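Local atomic coordinates of beta-1,3-glucosyltransferase (Paecilomyces sp. J18, PDB entry 5JVV), a protein that is a carbohydrate-active enzyme whose two stacked, curved beta-sheets probably form a jelly-roll fold. Residues A[32-37]-A[69-74]; A[74-79]-A[238-243]; A[139-144]-A[224-229]. All blocks are in the same frame, centred on the assembly; numbering follows the deposited sequence.

Contact 1 of 3, residues A[32-37]-A[69-74]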
loop_
_atom_site.group_PDB
_atom_site.type_symbol
_atom_site.label_atom_id
_atom_site.label_comp_id
_atom_site.label_asym_id
_atom_site.label_seq_id
_atom_site.Cartn_x
_atom_site.Cartn_y
_atom_site.Cartn_z
ATOM N N HIS A 32 5.650 16.117 -0.243
ATOM C CA HIS A 32 4.857 17.228 0.249
ATOM C C HIS A 32 3.400 16.800 0.146
ATOM O O HIS A 32 2.774 16.906 -0.912
ATOM C CB HIS A 32 5.126 18.471 -0.595
ATOM C CG HIS A 32 4.552 19.740 -0.038
ATOM N ND1 HIS A 32 3.659 19.769 1.011
ATOM C CD2 HIS A 32 4.763 21.032 -0.390
ATOM C CE1 HIS A 32 3.338 21.023 1.277
ATOM N NE2 HIS A 32 3.993 21.808 0.445
ATOM N N TYR A 33 2.870 16.296 1.249
ATOM C CA TYR A 33 1.490 15.844 1.276
ATOM C C TYR A 33 0.574 17.066 1.301
ATOM O O TYR A 33 0.761 17.973 2.122
ATOM C CB TYR A 33 1.262 14.986 2.505
ATOM C CG TYR A 33 1.729 13.552 2.374
ATOM C CD1 TYR A 33 1.544 12.829 1.196
ATOM C CD2 TYR A 33 2.338 12.910 3.444
ATOM C CE1 TYR A 33 1.954 11.498 1.105
ATOM C CE2 TYR A 33 2.754 11.592 3.355
ATOM C CZ TYR A 33 2.556 10.893 2.183
ATOM O OH TYR A 33 2.953 9.574 2.106
ATOM N N VAL A 34 -0.412 17.090 0.411
ATOM C CA VAL A 34 -1.289 18.263 0.273
ATOM C C VAL A 34 -2.769 17.944 0.497
ATOM O O VAL A 34 -3.192 16.788 0.433
ATOM C CB VAL A 34 -1.113 18.956 -1.085
ATOM C CG1 VAL A 34 0.321 19.455 -1.236
ATOM C CG2 VAL A 34 -1.483 18.009 -2.227
ATOM N N SER A 35 -3.553 18.988 0.764
ATOM C CA SER A 35 -4.982 18.843 1.019
ATOM C C SER A 35 -5.702 18.451 -0.254
ATOM O O SER A 35 -5.145 18.567 -1.353
ATOM C CB SER A 35 -5.570 20.145 1.548
ATOM O OG SER A 35 -5.527 21.150 0.545
ATOM N N ARG A 36 -6.937 17.983 -0.111
ATOM C CA ARG A 36 -7.721 17.575 -1.275
ATOM C C ARG A 36 -7.940 18.698 -2.291
ATOM O O ARG A 36 -7.772 18.478 -3.491
ATOM C CB ARG A 36 -9.056 16.959 -0.849
ATOM C CG ARG A 36 -9.965 16.597 -2.018
ATOM C CD ARG A 36 -11.151 15.786 -1.544
ATOM N NE ARG A 36 -12.140 15.606 -2.602
ATOM C CZ ARG A 36 -13.324 15.032 -2.420
ATOM N NH1 ARG A 36 -14.171 14.918 -3.437
ATOM N NH2 ARG A 36 -13.666 14.590 -1.217
ATOM N N GLU A 37 -8.300 19.896 -1.836
ATOM C CA GLU A 37 -8.539 20.987 -2.786
ATOM C C GLU A 37 -7.265 21.387 -3.540
ATOM O O GLU A 37 -7.329 21.737 -4.725
ATOM C CB GLU A 37 -9.216 22.195 -2.121
ATOM C CG GLU A 37 -8.346 22.962 -1.150
ATOM C CD GLU A 37 -8.321 22.378 0.256
ATOM O OE1 GLU A 37 -9.039 21.380 0.534
ATOM O OE2 GLU A 37 -7.562 22.928 1.090
ATOM N N GLY A 69 9.457 18.396 -0.408
ATOM C CA GLY A 69 9.451 17.190 -1.213
ATOM C C GLY A 69 8.506 17.298 -2.385
ATOM O O GLY A 69 7.892 18.343 -2.620
ATOM N N ARG A 70 8.387 16.207 -3.132
ATOM C CA ARG A 70 7.530 16.184 -4.312
ATOM C C ARG A 70 6.091 15.963 -3.866
ATOM O O ARG A 70 5.825 15.119 -3.009
ATOM C CB ARG A 70 7.984 15.066 -5.261
ATOM C CG ARG A 70 7.167 14.965 -6.540
ATOM C CD ARG A 70 7.905 14.190 -7.655
ATOM N NE ARG A 70 9.115 14.883 -8.108
ATOM C CZ ARG A 70 9.136 16.010 -8.824
ATOM N NH1 ARG A 70 8.010 16.612 -9.201
ATOM N NH2 ARG A 70 10.305 16.546 -9.167
ATOM N N LYS A 71 5.159 16.726 -4.437
ATOM C CA LYS A 71 3.770 16.676 -3.979
ATOM C C LYS A 71 3.077 15.356 -4.243
ATOM O O LYS A 71 3.222 14.748 -5.304
ATOM C CB LYS A 71 2.957 17.813 -4.593
ATOM C CG LYS A 71 3.310 19.161 -3.997
ATOM C CD LYS A 71 2.764 20.273 -4.858
ATOM C CE LYS A 71 3.090 21.617 -4.257
ATOM N NZ LYS A 71 2.619 22.711 -5.161
ATOM N N SER A 72 2.292 14.938 -3.261
ATOM C CA SER A 72 1.589 13.672 -3.308
ATOM C C SER A 72 0.421 13.784 -2.336
ATOM O O SER A 72 0.172 14.859 -1.765
ATOM C CB SER A 72 2.541 12.536 -2.906
ATOM O OG SER A 72 1.950 11.251 -3.089
ATOM N N VAL A 73 -0.295 12.683 -2.156
ATOM C CA VAL A 73 -1.393 12.633 -1.198
ATOM C C VAL A 73 -1.343 11.367 -0.345
ATOM O O VAL A 73 -0.716 10.350 -0.710
ATOM C CB VAL A 73 -2.776 12.743 -1.884
ATOM C CG1 VAL A 73 -2.939 14.118 -2.537
ATOM C CG2 VAL A 73 -2.978 11.611 -2.905
ATOM N N ARG A 74 -1.984 11.452 0.817
ATOM C CA ARG A 74 -2.088 10.332 1.731
ATOM C C ARG A 74 -3.509 10.366 2.272
ATOM O O ARG A 74 -3.897 11.296 2.994
ATOM C CB ARG A 74 -1.035 10.442 2.850
ATOM C CG ARG A 74 -1.278 9.511 4.023
ATOM C CD ARG A 74 -0.053 9.391 4.928
ATOM N NE ARG A 74 -0.412 8.888 6.257
ATOM C CZ ARG A 74 0.447 8.352 7.124
ATOM N NH1 ARG A 74 1.718 8.195 6.794
ATOM N NH2 ARG A 74 0.023 7.947 8.314
HETATM O O HOH W 1 3.506 8.249 4.473
HETATM O O HOH W 2 -2.865 14.172 1.364
#

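Contact 2 of 3, residues A[74-79]-A[238-243]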
loop_
_atom_site.group_PDB
_atom_site.type_symbol
_atom_site.label_atom_id
_atom_site.label_comp_id
_atom_site.label_asym_id
_atom_site.label_seq_id
_atom_site.Cartn_x
_atom_site.Cartn_y
_atom_site.Cartn_z
ATOM N N ARG A 74 -1.984 11.452 0.817
ATOM C CA ARG A 74 -2.088 10.332 1.731
ATOM C C ARG A 74 -3.509 10.366 2.272
ATOM O O ARG A 74 -3.897 11.296 2.994
ATOM C CB ARG A 74 -1.035 10.442 2.850
ATOM C CG ARG A 74 -1.278 9.511 4.023
ATOM C CD ARG A 74 -0.053 9.391 4.928
ATOM N NE ARG A 74 -0.412 8.888 6.257
ATOM C CZ ARG A 74 0.447 8.352 7.124
ATOM N NH1 ARG A 74 1.718 8.195 6.794
ATOM N NH2 ARG A 74 0.023 7.947 8.314
ATOM N N LEU A 75 -4.298 9.376 1.871
ATOM C CA LEU A 75 -5.708 9.297 2.231
ATOM C C LEU A 75 -5.888 8.298 3.368
ATOM O O LEU A 75 -5.398 7.179 3.286
ATOM C CB LEU A 75 -6.527 8.852 1.020
ATOM C CG LEU A 75 -6.917 9.943 0.018
ATOM C CD1 LEU A 75 -5.691 10.591 -0.605
ATOM C CD2 LEU A 75 -7.840 9.385 -1.065
ATOM N N GLU A 76 -6.581 8.717 4.424
ATOM C CA GLU A 76 -6.826 7.875 5.590
ATOM C C GLU A 76 -8.332 7.794 5.802
ATOM O O GLU A 76 -8.997 8.821 5.891
ATOM C CB GLU A 76 -6.129 8.449 6.830
ATOM C CG GLU A 76 -4.623 8.612 6.655
ATOM C CD GLU A 76 -3.939 9.219 7.859
ATOM O OE1 GLU A 76 -4.644 9.683 8.780
ATOM O OE2 GLU A 76 -2.691 9.232 7.883
ATOM N N SER A 77 -8.881 6.587 5.870
ATOM C CA SER A 77 -10.333 6.457 5.914
ATOM C C SER A 77 -10.918 7.110 7.163
ATOM O O SER A 77 -10.317 7.079 8.230
ATOM C CB SER A 77 -10.771 4.992 5.818
ATOM O OG SER A 77 -10.352 4.253 6.954
ATOM N N THR A 78 -12.082 7.731 7.009
ATOM C CA THR A 78 -12.762 8.333 8.148
ATOM C C THR A 78 -13.378 7.257 9.036
ATOM O O THR A 78 -13.308 7.344 10.261
ATOM C CB THR A 78 -13.814 9.357 7.701
ATOM O OG1 THR A 78 -14.646 8.787 6.684
ATOM C CG2 THR A 78 -13.115 10.561 7.123
ATOM N N ASP A 79 -13.958 6.235 8.416
ATOM C CA ASP A 79 -14.513 5.119 9.178
ATOM C C ASP A 79 -13.470 4.013 9.304
ATOM O O ASP A 79 -12.694 3.760 8.380
ATOM C CB ASP A 79 -15.786 4.584 8.520
ATOM C CG ASP A 79 -16.933 5.583 8.570
ATOM O OD1 ASP A 79 -16.930 6.457 9.467
ATOM O OD2 ASP A 79 -17.842 5.488 7.717
ATOM N N PRO A 238 -9.583 -1.392 15.873
ATOM C CA PRO A 238 -10.139 -0.959 14.583
ATOM C C PRO A 238 -9.137 -0.064 13.833
ATOM O O PRO A 238 -8.466 0.765 14.458
ATOM C CB PRO A 238 -11.396 -0.181 14.991
ATOM C CG PRO A 238 -11.824 -0.837 16.284
ATOM C CD PRO A 238 -10.535 -1.175 16.985
ATOM N N GLN A 239 -9.008 -0.271 12.518
ATOM C CA GLN A 239 -7.930 0.336 11.736
ATOM C C GLN A 239 -8.485 1.304 10.713
ATOM O O GLN A 239 -9.556 1.075 10.170
ATOM C CB GLN A 239 -7.168 -0.748 10.958
ATOM C CG GLN A 239 -6.498 -1.808 11.822
ATOM C CD GLN A 239 -5.237 -1.298 12.471
ATOM O OE1 GLN A 239 -4.219 -1.098 11.805
ATOM N NE2 GLN A 239 -5.294 -1.066 13.785
ATOM N N LYS A 240 -7.741 2.363 10.434
ATOM C CA LYS A 240 -8.019 3.194 9.267
ATOM C C LYS A 240 -7.301 2.590 8.072
ATOM O O LYS A 240 -6.169 2.120 8.210
ATOM C CB LYS A 240 -7.490 4.605 9.488
ATOM C CG LYS A 240 -8.230 5.382 10.555
ATOM C CD LYS A 240 -7.616 6.758 10.738
ATOM C CE LYS A 240 -6.178 6.659 11.227
ATOM N NZ LYS A 240 -5.709 7.939 11.854
ATOM N N LEU A 241 -7.953 2.612 6.912
ATOM C CA LEU A 241 -7.311 2.226 5.655
ATOM C C LEU A 241 -6.580 3.427 5.068
ATOM O O LEU A 241 -7.096 4.549 5.092
ATOM C CB LEU A 241 -8.353 1.722 4.659
ATOM C CG LEU A 241 -9.138 0.481 5.094
ATOM C CD1 LEU A 241 -10.243 0.136 4.098
ATOM C CD2 LEU A 241 -8.194 -0.686 5.255
ATOM N N VAL A 242 -5.384 3.193 4.532
ATOM C CA VAL A 242 -4.546 4.281 4.035
ATOM C C VAL A 242 -3.987 3.956 2.660
ATOM O O VAL A 242 -3.490 2.852 2.427
ATOM C CB VAL A 242 -3.347 4.554 4.980
ATOM C CG1 VAL A 242 -2.548 5.771 4.501
ATOM C CG2 VAL A 242 -3.817 4.761 6.423
ATOM N N PHE A 243 -4.091 4.917 1.746
ATOM C CA PHE A 243 -3.381 4.854 0.477
ATOM C C PHE A 243 -2.442 6.039 0.467
ATOM O O PHE A 243 -2.863 7.167 0.721
ATOM C CB PHE A 243 -4.318 4.997 -0.734
ATOM C CG PHE A 243 -5.179 3.794 -1.018
ATOM C CD1 PHE A 243 -4.734 2.781 -1.868
ATOM C CD2 PHE A 243 -6.451 3.682 -0.461
ATOM C CE1 PHE A 243 -5.536 1.677 -2.142
ATOM C CE2 PHE A 243 -7.257 2.585 -0.732
ATOM C CZ PHE A 243 -6.797 1.577 -1.572
HETATM O O HOH W 3 -6.867 10.132 10.157
#

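Contact 3 of 3, residues A[139-144]-A[224-229]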
loop_
_atom_site.group_PDB
_atom_site.type_symbol
_atom_site.label_atom_id
_atom_site.label_comp_id
_atom_site.label_asym_id
_atom_site.label_seq_id
_atom_site.Cartn_x
_atom_site.Cartn_y
_atom_site.Cartn_z
ATOM N N CYS A 139 4.526 -12.675 17.953
ATOM C CA CYS A 139 3.759 -13.356 16.918
ATOM C C CYS A 139 4.722 -13.889 15.877
ATOM O O CYS A 139 5.411 -13.103 15.217
ATOM C CB CYS A 139 2.810 -12.365 16.225
ATOM S SG CYS A 139 1.468 -11.706 17.228
ATOM N N GLU A 140 4.777 -15.204 15.732
ATOM C CA GLU A 140 5.540 -15.843 14.663
ATOM C C GLU A 140 4.558 -16.432 13.662
ATOM O O GLU A 140 3.682 -17.218 14.039
ATOM C CB GLU A 140 6.425 -16.966 15.227
ATOM C CG GLU A 140 7.229 -17.723 14.160
ATOM C CD GLU A 140 7.814 -19.049 14.642
ATOM O OE1 GLU A 140 8.327 -19.813 13.786
ATOM O OE2 GLU A 140 7.760 -19.349 15.860
ATOM N N ILE A 141 4.683 -16.066 12.389
ATOM C CA ILE A 141 3.816 -16.654 11.367
ATOM C C ILE A 141 4.398 -17.995 10.917
ATOM O O ILE A 141 5.615 -18.131 10.727
ATOM C CB ILE A 141 3.565 -15.707 10.166
ATOM C CG1 ILE A 141 4.877 -15.222 9.535
ATOM C CG2 ILE A 141 2.766 -14.492 10.609
ATOM C CD1 ILE A 141 4.634 -14.448 8.225
ATOM N N THR A 142 3.536 -18.996 10.780
ATOM C CA THR A 142 3.986 -20.368 10.549
ATOM C C THR A 142 3.172 -21.084 9.471
ATOM O O THR A 142 3.115 -22.319 9.446
ATOM C CB THR A 142 3.914 -21.207 11.843
ATOM O OG1 THR A 142 2.556 -21.262 12.313
ATOM C CG2 THR A 142 4.799 -20.607 12.935
ATOM N N SER A 143 2.549 -20.313 8.583
ATOM C CA SER A 143 1.663 -20.885 7.572
ATOM C C SER A 143 2.238 -20.795 6.157
ATOM O O SER A 143 1.487 -20.660 5.188
ATOM C CB SER A 143 0.281 -20.219 7.635
ATOM O OG SER A 143 -0.382 -20.559 8.845
ATOM N N ASP A 144 3.563 -20.884 6.036
ATOM C CA ASP A 144 4.235 -20.774 4.734
ATOM C C ASP A 144 3.833 -21.908 3.781
ATOM O O ASP A 144 4.124 -21.864 2.582
ATOM C CB ASP A 144 5.768 -20.681 4.908
ATOM C CG ASP A 144 6.510 -20.465 3.581
ATOM O OD1 ASP A 144 6.517 -19.322 3.051
ATOM O OD2 ASP A 144 7.107 -21.438 3.073
ATOM N N GLY A 224 -0.544 -14.149 1.161
ATOM C CA GLY A 224 0.102 -14.001 2.454
ATOM C C GLY A 224 -0.817 -14.534 3.542
ATOM O O GLY A 224 -1.957 -14.082 3.672
ATOM N N ASN A 225 -0.343 -15.507 4.310
ATOM C CA ASN A 225 -1.168 -16.124 5.348
ATOM C C ASN A 225 -0.586 -15.804 6.719
ATOM O O ASN A 225 0.313 -16.508 7.203
ATOM C CB ASN A 225 -1.268 -17.637 5.123
ATOM C CG ASN A 225 -2.368 -18.292 5.952
ATOM O OD1 ASN A 225 -2.809 -17.750 6.970
ATOM N ND2 ASN A 225 -2.800 -19.481 5.527
ATOM N N PHE A 226 -1.078 -14.732 7.333
ATOM C CA PHE A 226 -0.532 -14.291 8.614
ATOM C C PHE A 226 -1.268 -14.977 9.755
ATOM O O PHE A 226 -2.291 -14.499 10.261
ATOM C CB PHE A 226 -0.537 -12.764 8.732
ATOM C CG PHE A 226 0.338 -12.082 7.711
ATOM C CD1 PHE A 226 1.643 -11.727 8.018
ATOM C CD2 PHE A 226 -0.144 -11.828 6.431
ATOM C CE1 PHE A 226 2.461 -11.104 7.074
ATOM C CE2 PHE A 226 0.653 -11.214 5.473
ATOM C CZ PHE A 226 1.967 -10.850 5.797
ATOM N N LYS A 227 -0.709 -16.107 10.162
ATOM C CA LYS A 227 -1.351 -17.024 11.089
ATOM C C LYS A 227 -0.213 -17.776 11.758
ATOM O O LYS A 227 0.768 -18.115 11.099
ATOM C CB LYS A 227 -2.257 -17.973 10.304
ATOM C CG LYS A 227 -2.902 -19.082 11.112
ATOM C CD LYS A 227 -3.968 -19.777 10.254
ATOM C CE LYS A 227 -3.961 -21.278 10.452
ATOM N NZ LYS A 227 -2.711 -21.887 9.921
ATOM N N GLY A 228 -0.315 -18.004 13.061
ATOM C CA GLY A 228 0.778 -18.649 13.768
ATOM C C GLY A 228 0.658 -18.662 15.273
ATOM O O GLY A 228 -0.354 -19.088 15.824
ATOM N N THR A 229 1.705 -18.193 15.945
ATOM C CA THR A 229 1.865 -18.432 17.378
ATOM C C THR A 229 1.176 -17.418 18.277
ATOM O O THR A 229 1.329 -17.465 19.496
ATOM C CB THR A 229 3.349 -18.495 17.773
ATOM O OG1 THR A 229 3.966 -17.217 17.568
ATOM C CG2 THR A 229 4.071 -19.543 16.956
HETATM O O HOH W 4 2.686 -17.777 6.874
#

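Contact 1 of 3, residues A[32-37]-A[69-74]
The ring of Tyr33 lies against the aliphatic stem of Arg74 in a CH-pi contact, with Arg74 CB over one ring face, 3.7 Å from the Tyr33 ring centroid. Tyr33 carries CG anti to its carbonyl carbon (chi1 -81°), which drops the ring alongside segment 69-74 and brings Ser72 C and Val73 N to its edge. The guanidinium plane of Arg74 is turned 71° from the ring and does not stack on it; that group forms a salt bridge with Glu76 and a cation-pi contact with Phe21.

Backbone hydrogen bonds join the two segments. His32 N donates to Arg70 O at 2.9 Å, and Ser72 N donates to His32 O at 3.1 Å, so that His32 straddles Lys71. Val34 N then reaches Ser72 O at 3.2 Å. This is the pattern of parallel strands: 31-33 runs parallel to 70-77, whereas the other strand pairs of this sheet are antiparallel. Just before the first bond Gly69 adopts a positive phi (155°), a backbone shape suited to glycine.

On the sheet face of His32 and Lys71, the side chains extend side by side, His32 CB lying 3.9 Å from Lys71 CG, while the Lys71 ammonium goes on to a salt bridge with Glu42. Val34 CG2 approaches Val73 CG1 to 4.2 Å, and both valines also touch Ala39 of helix 36-41.

Two waters bridge the segments. One bonds to Tyr33 OH at 2.8 Å and accepts from Arg74 NH1 at the guanidinium edge; the other joins Val34 O to Arg74 N, its bond to Arg74 N measuring 2.9 Å.

Contact 2 of 3, residues A[74-79]-A[238-243]
Glu76 OE2 is gripped twice by Arg74, from NE at 2.8 Å and NH2 at 3.0 Å, while the other oxygen, OE1, faces Lys240 across the strands. OE2 lies close to the guanidinium plane and takes the NE bond on its anti lone pair. The salt bridge to Lys240 is long, 3.7 Å from Glu76 OE1 to Lys240 NZ, but a water bonded to both atoms closes the gap, and the three residues form one network. Beneath it Glu76 CG runs alongside Val242, 3.9 Å from its CG2, in a non-hydrogen-bonded pair.

The strands are antiparallel, their axes 163° apart. Leu75 and Phe243 exchange bonds in both directions, Leu75 N meeting Phe243 O at 2.9 Å. Farther along, Ser77 N donates to Leu241 O at 2.8 Å, but the return bond goes to a side chain: Leu241 N donates to Ser77 OG at 2.9 Å. With OG between its backbone N and carbonyl carbon (chi1 66°), Ser77 can also donate to Asp79 O at 2.8 Å.

Strand 18-20 flanks 70-77, and strand 100-107 flanks 240-247. Leu75 packs on Phe18 and Phe20, while Phe243 stacks with Phe104 and meets Trp289 of strand 289-297, in the other sheet, edge-to-face.

Contact 3 of 3, residues A[139-144]-A[224-229]
Thr229 and Glu140 are tied by a reciprocal pair of hydrogen bonds. Glu140 N donates to Thr229 OG1 at 2.8 Å, and Thr229 N returns a bond to Glu140 O at 2.9 Å. The hydroxyl stands between the backbone N and carbonyl carbon of Thr229 (chi1 65°), which turns it to the amide of Glu140 and lets a side-chain oxygen serve where a carbonyl might have done. Two residues on, Thr142 N donates to Lys227 O at 2.9 Å along a nearly straight line (169°), in the carbonyl plane. Between these bonds Ile141 and Gly228 form a single backbone bridge. Gly228, lacking a side chain, lets its CA approach Glu140 O to 3.2 Å in a CA-H...O contact.

Water adds a further link: it donates to Asn225 O at 2.7 Å and takes a weak bond from Ser143 N.

Apolar contacts flank the bridge. Ile141 and Phe226 point the same way, and both CG2 and CD1 of the isoleucine touch the ring atom CD1, the former at 4.0 Å from Phe226 CD1. Both residues continue onto Cys165 and Val167 of strand 165-168. Elsewhere, Ser143 CB presses on the amide of Asn225, 3.7 Å from Asn225 CG, while Asn225 ND2 is bonded to Asp146 O. The Lys227 chain bends at its third and fourth torsions and curls around Ser143 OG.

Cys139, next to Glu140, is joined by a disulfide to Cys230, next to Thr229. The disulfide and the single backbone bridge together fasten the irregular segment 139-144 to the chain leaving strand 224-226, a disulfide-tied surface loop at the edge of the beta-sandwich.

Contacts 1 and 2 lie in one mixed sheet of the beta-sandwich and follow each other along strand 70-77, sharing Arg74; their centres are about 16 Å apart. That strand thus pairs in parallel with strand 31-33 in its first half and antiparallel with strand 240-247 in its second, linking early and late parts of the chain. Contact 3 stands apart, its centre about 25 Å from that of contact 2 and 35 Å from that of contact 1, on the opposite side of the chain's centre from contact 1. In sequence, both its segments fall between those of contact 2, and strand 224-226, which belongs to the other sheet, directly precedes strand 240-247.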